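Local coordinates for nitrogenase molybdenum-iron protein alpha chain (PDB 4WES) that reduces dinitrogen to ammonia as part of the nitrogenase complex, carrying the iron-molybdenum cofactor and sharing an [8Fe-7S] cluster with the beta chain, at residues 7-12 / 23-28; 363-368 / 428-433; 335-340 / 505-510. All coordinates share one frame; numbering follows the deposited sequence. Where two conformers were deposited one is given.

Contact 1. Residues 7-12 / 23-28; sequences DEILEK and GHIVIK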
# COMPACT_ATOMS: atom_id res chain seq x y z
N ASP A 7 -46.73 -7.32 -19.36
CA ASP A 7 -47.60 -7.98 -18.39
C ASP A 7 -46.80 -8.60 -17.22
O ASP A 7 -47.21 -8.55 -16.05
CB ASP A 7 -48.41 -9.05 -19.11
CG ASP A 7 -49.35 -8.48 -20.15
OD1 ASP A 7 -49.46 -9.12 -21.22
OD2 ASP A 7 -49.99 -7.43 -19.90
N GLU A 8 -45.68 -9.23 -17.56
CA GLU A 8 -44.82 -9.85 -16.56
C GLU A 8 -44.26 -8.83 -15.58
O GLU A 8 -44.17 -9.09 -14.40
CB GLU A 8 -43.72 -10.63 -17.28
CG GLU A 8 -44.30 -11.82 -18.01
CD GLU A 8 -43.34 -12.51 -18.96
OE1 GLU A 8 -42.34 -11.89 -19.34
OE2 GLU A 8 -43.63 -13.67 -19.33
N ILE A 9 -43.86 -7.67 -16.11
CA ILE A 9 -43.39 -6.59 -15.25
C ILE A 9 -44.52 -6.08 -14.34
O ILE A 9 -44.31 -5.82 -13.15
CB ILE A 9 -42.82 -5.41 -16.08
CG1 ILE A 9 -41.52 -5.82 -16.76
CG2 ILE A 9 -42.57 -4.21 -15.20
CD1 ILE A 9 -41.10 -4.87 -17.84
N LEU A 10 -45.71 -5.93 -14.90
CA LEU A 10 -46.80 -5.34 -14.15
C LEU A 10 -47.42 -6.22 -13.07
O LEU A 10 -48.10 -5.71 -12.17
CB LEU A 10 -47.90 -4.87 -15.10
CG LEU A 10 -47.62 -3.71 -16.04
CD1 LEU A 10 -48.74 -3.48 -17.02
CD2 LEU A 10 -47.33 -2.42 -15.28
N GLU A 11 -47.22 -7.53 -13.17
CA GLU A 11 -48.04 -8.47 -12.40
C GLU A 11 -48.03 -8.20 -10.90
O GLU A 11 -49.06 -8.30 -10.26
CB GLU A 11 -47.60 -9.90 -12.70
CG GLU A 11 -48.37 -10.94 -11.89
CD GLU A 11 -49.82 -11.05 -12.30
OE1 GLU A 11 -50.64 -11.58 -11.50
OE2 GLU A 11 -50.15 -10.60 -13.42
N LYS A 12 -46.86 -7.91 -10.34
CA LYS A 12 -46.73 -7.88 -8.87
C LYS A 12 -47.21 -6.57 -8.23
O LYS A 12 -47.44 -6.50 -7.00
CB LYS A 12 -45.27 -8.15 -8.48
CG LYS A 12 -45.05 -8.51 -7.02
CD LYS A 12 -43.59 -8.86 -6.79
CE LYS A 12 -43.31 -9.32 -5.37
NZ LYS A 12 -41.84 -9.51 -5.15
N GLY A 23 -48.85 2.85 -17.98
CA GLY A 23 -48.61 3.80 -19.03
C GLY A 23 -47.16 4.15 -19.27
O GLY A 23 -46.81 4.70 -20.32
N HIS A 24 -46.28 3.85 -18.30
CA HIS A 24 -44.84 4.14 -18.38
C HIS A 24 -44.05 3.05 -19.10
O HIS A 24 -42.83 3.16 -19.22
CB HIS A 24 -44.30 4.33 -16.98
CG HIS A 24 -44.85 5.53 -16.28
ND1 HIS A 24 -44.17 6.73 -16.15
CD2 HIS A 24 -46.05 5.72 -15.70
CE1 HIS A 24 -44.93 7.60 -15.52
NE2 HIS A 24 -46.08 7.01 -15.22
N ILE A 25 -44.73 1.99 -19.53
CA ILE A 25 -44.06 0.84 -20.15
C ILE A 25 -44.77 0.61 -21.48
O ILE A 25 -45.98 0.41 -21.49
CB ILE A 25 -44.17 -0.41 -19.26
CG1 ILE A 25 -43.56 -0.15 -17.91
CG2 ILE A 25 -43.48 -1.59 -19.94
CD1 ILE A 25 -43.95 -1.17 -16.87
N VAL A 26 -44.03 0.64 -22.58
CA VAL A 26 -44.62 0.40 -23.87
C VAL A 26 -43.71 -0.46 -24.71
O VAL A 26 -42.48 -0.41 -24.59
CB VAL A 26 -44.98 1.70 -24.64
CG1 VAL A 26 -46.06 2.50 -23.92
CG2 VAL A 26 -43.76 2.57 -24.88
N ILE A 27 -44.33 -1.28 -25.56
CA ILE A 27 -43.60 -2.14 -26.49
C ILE A 27 -43.78 -1.59 -27.91
O ILE A 27 -44.90 -1.39 -28.36
CB ILE A 27 -44.05 -3.62 -26.36
CG1 ILE A 27 -43.74 -4.17 -24.94
CG2 ILE A 27 -43.38 -4.47 -27.43
CD1 ILE A 27 -44.34 -5.54 -24.62
N LYS A 28 -42.67 -1.34 -28.61
CA LYS A 28 -42.70 -0.91 -29.99
C LYS A 28 -42.87 -2.14 -30.85
O LYS A 28 -42.12 -3.09 -30.69
CB LYS A 28 -41.37 -0.22 -30.36
CG LYS A 28 -41.26 0.18 -31.81
CD LYS A 28 -40.01 0.98 -32.12
CE LYS A 28 -40.00 1.38 -33.58
NZ LYS A 28 -38.91 2.30 -33.98
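Ile25 pushes its CD1 methyl against two neighbouring residues of a short N-terminal helix, Ile9 and Leu10, and that methyl carries the whole contact. The apolar part comes first. Ile9 offers its short branch, the CG2 methyl, 3.7 Å from Ile25 CD1, and the two isoleucine side chains run at a slant to each other. Leu10 comes in with one of its terminal methyls, CD2, 3.9 Å from Ile25 CD1; here the side chains lie alongside but point opposite ways. In Ile25 the longer branch lies anti to the carbonyl carbon (chi1 -59°), and the nearly extended second torsion, 164°, carries CD1 out from the strand to the helix. The backbones stay well apart: the nearest CA atoms, those of Ile9 and Ile25, are 8.9 Å from each other. All three side chains are buried, so this is methyl-on-methyl packing in the interior.

Polar bonds hold the two segments from outside rather than to each other. Lys6, one residue ahead of 7-12, gives its NZ to Ile25 O, which ties the start of the helix to the strand. Ile9 O is hydrogen-bonded to His447 NE2 of helix 446-456, and the Ile9 side chain also rests on Val451 of that helix and on Ile441.

Strand 25-27 is an edge strand within this chain, pairing antiparallel with 439-441 in an otherwise parallel sheet. Helix 5-10 thus packs against a face of that sheet near its border, and residues 7-28 form a helix-helix-strand excursion of the N-terminal arm that ends by adding a strand to an alpha/beta domain, away from the cluster sites.

Contact 2. Residues 363-368 / 428-433; sequences LVAGFE and GGMMKE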
# COMPACT_ATOMS: atom_id res chain seq x y z
N LEU A 363 -32.37 -4.20 -26.44
CA LEU A 363 -33.73 -4.74 -26.32
C LEU A 363 -34.64 -3.93 -25.43
O LEU A 363 -35.86 -4.03 -25.55
CB LEU A 363 -33.64 -6.16 -25.76
CG LEU A 363 -32.95 -7.16 -26.68
CD1 LEU A 363 -32.97 -8.57 -26.10
CD2 LEU A 363 -33.66 -7.15 -28.03
N VAL A 364 -34.05 -3.18 -24.51
CA VAL A 364 -34.78 -2.46 -23.48
C VAL A 364 -34.10 -1.10 -23.33
O VAL A 364 -32.87 -1.05 -23.26
CB VAL A 364 -34.68 -3.19 -22.12
CG1 VAL A 364 -35.36 -2.36 -21.05
CG2 VAL A 364 -35.25 -4.60 -22.19
N ALA A 365 -34.88 -0.03 -23.27
CA ALA A 365 -34.32 1.28 -22.98
C ALA A 365 -35.31 2.10 -22.21
O ALA A 365 -36.53 1.94 -22.32
CB ALA A 365 -33.94 2.00 -24.25
N GLY A 366 -34.80 3.02 -21.39
CA GLY A 366 -35.67 3.91 -20.65
C GLY A 366 -34.88 5.08 -20.12
O GLY A 366 -33.64 5.08 -20.14
N PHE A 367 -35.61 6.05 -19.59
CA PHE A 367 -35.04 7.20 -18.93
C PHE A 367 -35.62 7.38 -17.55
O PHE A 367 -36.80 7.08 -17.31
CB PHE A 367 -35.38 8.45 -19.73
CG PHE A 367 -34.73 8.57 -21.08
CD1 PHE A 367 -33.35 8.66 -21.23
CD2 PHE A 367 -35.52 8.66 -22.23
CE1 PHE A 367 -32.77 8.86 -22.48
CE2 PHE A 367 -34.94 8.88 -23.47
CZ PHE A 367 -33.57 8.96 -23.59
N GLU A 368 -34.80 7.92 -16.64
CA GLU A 368 -35.30 8.33 -15.33
C GLU A 368 -36.35 9.42 -15.45
O GLU A 368 -37.36 9.36 -14.73
CB GLU A 368 -34.17 8.85 -14.44
CG GLU A 368 -33.10 7.86 -14.02
CD GLU A 368 -32.04 8.47 -13.12
OE1 GLU A 368 -30.95 7.81 -12.99
OE2 GLU A 368 -32.24 9.56 -12.54
N GLY A 428 -36.14 13.58 -33.25
CA GLY A 428 -37.08 12.47 -33.48
C GLY A 428 -37.39 11.61 -32.28
O GLY A 428 -38.36 10.87 -32.31
N GLY A 429 -36.53 11.63 -31.26
CA GLY A 429 -36.75 10.87 -30.05
C GLY A 429 -36.20 9.46 -30.12
O GLY A 429 -35.82 8.95 -31.19
N MET A 430 -36.14 8.81 -28.97
CA MET A 430 -35.47 7.52 -28.86
C MET A 430 -36.22 6.37 -29.51
O MET A 430 -35.61 5.51 -30.13
CB MET A 430 -35.22 7.24 -27.39
CG MET A 430 -34.51 5.91 -27.13
SD MET A 430 -33.87 5.74 -25.46
CE MET A 430 -35.38 5.48 -24.53
N MET A 431 -37.55 6.36 -29.38
CA MET A 431 -38.33 5.22 -29.85
C MET A 431 -38.07 4.97 -31.37
O MET A 431 -37.98 3.82 -31.81
CB MET A 431 -39.81 5.46 -29.53
CG MET A 431 -40.69 4.23 -29.38
SD MET A 431 -42.33 4.80 -28.91
CE MET A 431 -42.23 5.21 -27.15
N LYS A 432 -37.99 6.05 -32.14
CA LYS A 432 -37.81 5.94 -33.59
C LYS A 432 -36.59 5.11 -33.93
O LYS A 432 -36.59 4.39 -34.95
CB LYS A 432 -37.70 7.30 -34.26
CG LYS A 432 -39.00 7.85 -34.79
CD LYS A 432 -39.42 9.12 -34.07
CE LYS A 432 -40.20 10.11 -34.91
NZ LYS A 432 -40.27 11.37 -34.14
N GLU A 433 -35.55 5.21 -33.11
CA GLU A 433 -34.30 4.53 -33.41
C GLU A 433 -34.30 3.06 -33.00
O GLU A 433 -33.48 2.29 -33.48
CB GLU A 433 -33.15 5.29 -32.71
CG GLU A 433 -31.77 4.82 -33.12
CD GLU A 433 -30.69 5.85 -32.91
OE1 GLU A 433 -31.01 7.05 -32.94
OE2 GLU A 433 -29.54 5.43 -32.77
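Met430 lays the end of its side chain between Ala365 and the ring of Phe367, and its shape explains how. CG stands anti to the backbone N (chi1 -180°) and the next torsion is also extended, so the chain runs straight out towards strand 361-367. At the last torsion, 73°, it bends and turns the CE methyl in towards the strand. CE then lies 3.6 Å from Phe367 CE2 and 3.8 Å from Ala365 CB; it also comes 4.0 Å from the backbone N of Gly366, the residue between them.

Sulfur joins in through a Met-aromatic contact. Met430 SD sits 4.3 Å from the centroid of the Phe367 ring and 38° off the ring normal, an oblique approach, with ring atom CZ its nearest at 3.7 Å. Phe367, its CG anti to the carbonyl carbon, and Met430 come from opposite directions and meet at the CE2-CZ side of the ring. Phe367 is held further by Tyr375, whose ring meets it edge-to-face and whose hydroxyl bonds to the Phe367 backbone N. Met352, Ser348, His349 and Leu440 also pack on Met430.

All four touching residues are buried, and the side-chain contact is made by carbon and sulfur, with dispersion and the polarisable thioether doing the work. Phe367 lies about 6 Å, side chain to cluster, from the iron-molybdenum cofactor, while Phe369, two residues on, lines its pocket. Phe367 is therefore probably second-shell, with Met430 packed behind it, and the chemistry implies an apolar but polarisable backing behind this wall of the cofactor site.

Contact 3. Residues 335-340 / 505-510; sequences QGKTAC and NGIYTP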
# COMPACT_ATOMS: atom_id res chain seq x y z
N GLN A 335 -20.40 -8.86 -31.24
CA GLN A 335 -21.57 -9.02 -32.05
C GLN A 335 -22.41 -10.20 -31.56
O GLN A 335 -21.90 -11.24 -31.13
CB GLN A 335 -21.28 -9.11 -33.54
CG GLN A 335 -20.51 -10.31 -33.92
CD GLN A 335 -20.10 -10.26 -35.40
OE1 GLN A 335 -20.73 -9.57 -36.22
NE2 GLN A 335 -19.04 -10.96 -35.73
N GLY A 336 -23.72 -10.02 -31.67
CA GLY A 336 -24.66 -11.05 -31.23
C GLY A 336 -25.06 -10.99 -29.80
O GLY A 336 -25.90 -11.80 -29.37
N LYS A 337 -24.50 -10.07 -29.04
CA LYS A 337 -24.89 -9.91 -27.65
C LYS A 337 -26.04 -8.93 -27.53
O LYS A 337 -26.36 -8.19 -28.47
CB LYS A 337 -23.68 -9.44 -26.86
CG LYS A 337 -22.59 -10.48 -26.88
CD LYS A 337 -21.37 -10.09 -26.14
CE LYS A 337 -20.25 -11.05 -26.33
NZ LYS A 337 -20.57 -12.35 -25.69
N THR A 338 -26.71 -8.95 -26.39
CA THR A 338 -27.86 -8.10 -26.13
C THR A 338 -27.59 -7.15 -24.96
O THR A 338 -26.81 -7.44 -24.04
CB THR A 338 -29.12 -8.95 -25.81
OG1 THR A 338 -28.84 -9.74 -24.66
CG2 THR A 338 -29.50 -9.81 -26.99
N ALA A 339 -28.29 -6.02 -25.00
CA ALA A 339 -28.10 -4.95 -24.03
C ALA A 339 -29.42 -4.34 -23.60
O ALA A 339 -30.40 -4.31 -24.37
CB ALA A 339 -27.20 -3.87 -24.60
N CYS A 340 -29.39 -3.76 -22.40
CA CYS A 340 -30.42 -2.83 -21.94
C CYS A 340 -29.71 -1.51 -21.56
O CYS A 340 -28.57 -1.54 -21.13
CB CYS A 340 -31.14 -3.40 -20.72
SG CYS A 340 -31.78 -5.06 -20.89
N ASN A 505 -13.35 -5.51 -22.37
CA ASN A 505 -12.68 -5.93 -21.15
C ASN A 505 -13.69 -6.40 -20.09
O ASN A 505 -13.42 -7.34 -19.32
CB ASN A 505 -11.81 -4.79 -20.59
CG ASN A 505 -10.54 -4.57 -21.37
OD1 ASN A 505 -10.25 -5.31 -22.29
ND2 ASN A 505 -9.77 -3.55 -20.97
N GLY A 506 -14.83 -5.70 -19.99
CA GLY A 506 -15.85 -6.10 -19.04
C GLY A 506 -16.45 -7.46 -19.35
O GLY A 506 -16.58 -8.31 -18.46
N ILE A 507 -16.82 -7.69 -20.61
CA ILE A 507 -17.47 -8.92 -20.98
C ILE A 507 -16.56 -10.11 -20.76
O ILE A 507 -17.03 -11.16 -20.33
CB ILE A 507 -17.92 -8.86 -22.46
CG1 ILE A 507 -19.08 -7.88 -22.67
CG2 ILE A 507 -18.27 -10.24 -23.02
CD1 ILE A 507 -20.42 -8.29 -22.08
N TYR A 508 -15.29 -9.95 -21.06
CA TYR A 508 -14.32 -11.06 -21.06
C TYR A 508 -13.53 -11.18 -19.76
O TYR A 508 -12.60 -12.00 -19.68
CB TYR A 508 -13.42 -10.96 -22.32
CG TYR A 508 -14.21 -11.26 -23.56
CD1 TYR A 508 -14.32 -12.54 -24.04
CD2 TYR A 508 -14.86 -10.28 -24.28
CE1 TYR A 508 -15.04 -12.84 -25.17
CE2 TYR A 508 -15.61 -10.56 -25.39
CZ TYR A 508 -15.70 -11.85 -25.84
OH TYR A 508 -16.44 -12.16 -26.97
N THR A 509 -13.93 -10.45 -18.73
CA THR A 509 -13.33 -10.64 -17.39
C THR A 509 -13.53 -12.10 -16.95
O THR A 509 -14.65 -12.59 -16.89
CB THR A 509 -14.00 -9.67 -16.42
OG1 THR A 509 -13.59 -8.33 -16.74
CG2 THR A 509 -13.63 -9.93 -14.98
N PRO A 510 -12.44 -12.81 -16.60
CA PRO A 510 -12.60 -14.25 -16.31
C PRO A 510 -13.49 -14.58 -15.14
O PRO A 510 -14.10 -15.65 -15.14
CB PRO A 510 -11.16 -14.71 -16.11
CG PRO A 510 -10.35 -13.78 -16.96
CD PRO A 510 -11.03 -12.44 -16.77
O HOH W 1 -18.33 -14.02 -25.47
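Lys337 reaches Ile507 and Tyr508 on a chain whose extended chi2 and chi3 bring the CE methylene to the CG2 methyl of Ile507, 3.9 Å away; only chi4, -68°, bends, turning NZ to a water. In Ile507 a chi1 of -70° puts CG1 beside the backbone N and leaves CG2 anti to it, which aims that methyl from the helix end at the lysine, and the two side chains run antiparallel to one another. Tyr508 has a bond from CA to CB that does not point at the lysine, yet the length of the ring brings the phenol round: OH lies 4.0 Å from Lys337 CE, and the two side chains run at an angle.

The polar ends meet through the water. Lys337 NZ donates to it over 2.8 Å, and the same water gives a weak bond, 3.0 Å long, to Tyr508 OH. The phenol has a stronger partner in Lys333 O, near the end of helix 306-334, and this bond ties the phenol end to that helix. Just beyond, Thr509 OG1 donates back to Asn505 O, a turn earlier, over 2.8 Å, with the donor tilted 21° from the carbonyl plane.

This is a surface contact, away from the cofactor sites. It joins the C-terminal end of helix 492-507 to the turn that leads from helix 306-334 into strand 338-343. Lys337 also rests on Asp459, in a loop, and on Met460 of the following strand 460-462, outermost within this chain, while Asn505 and Thr509 pack on Gln311 and Gln307 of the beta chain.

From the N terminus, contact 1 closes a short loop through helix 15-22, ending at strand 25-27 on the border of the mixed sheet. Contact 3 opens much later, at 335-340, and closes only at 505-510; within that long span contact 2 opens at 363-368 and closes at 428-433, so contact 2 nests in contact 3 and contact 1 precedes both. All three reach one sheet. Strands 338-343 and 361-367 are neighbours there, with Leu363 N 2.9 Å from Ala339 O, a probable hydrogen bond. Contacts 1 and 2 meet through Lys28 NZ, 2.8 Å from Met431 O, which links the N-terminal arm to helix 430-433.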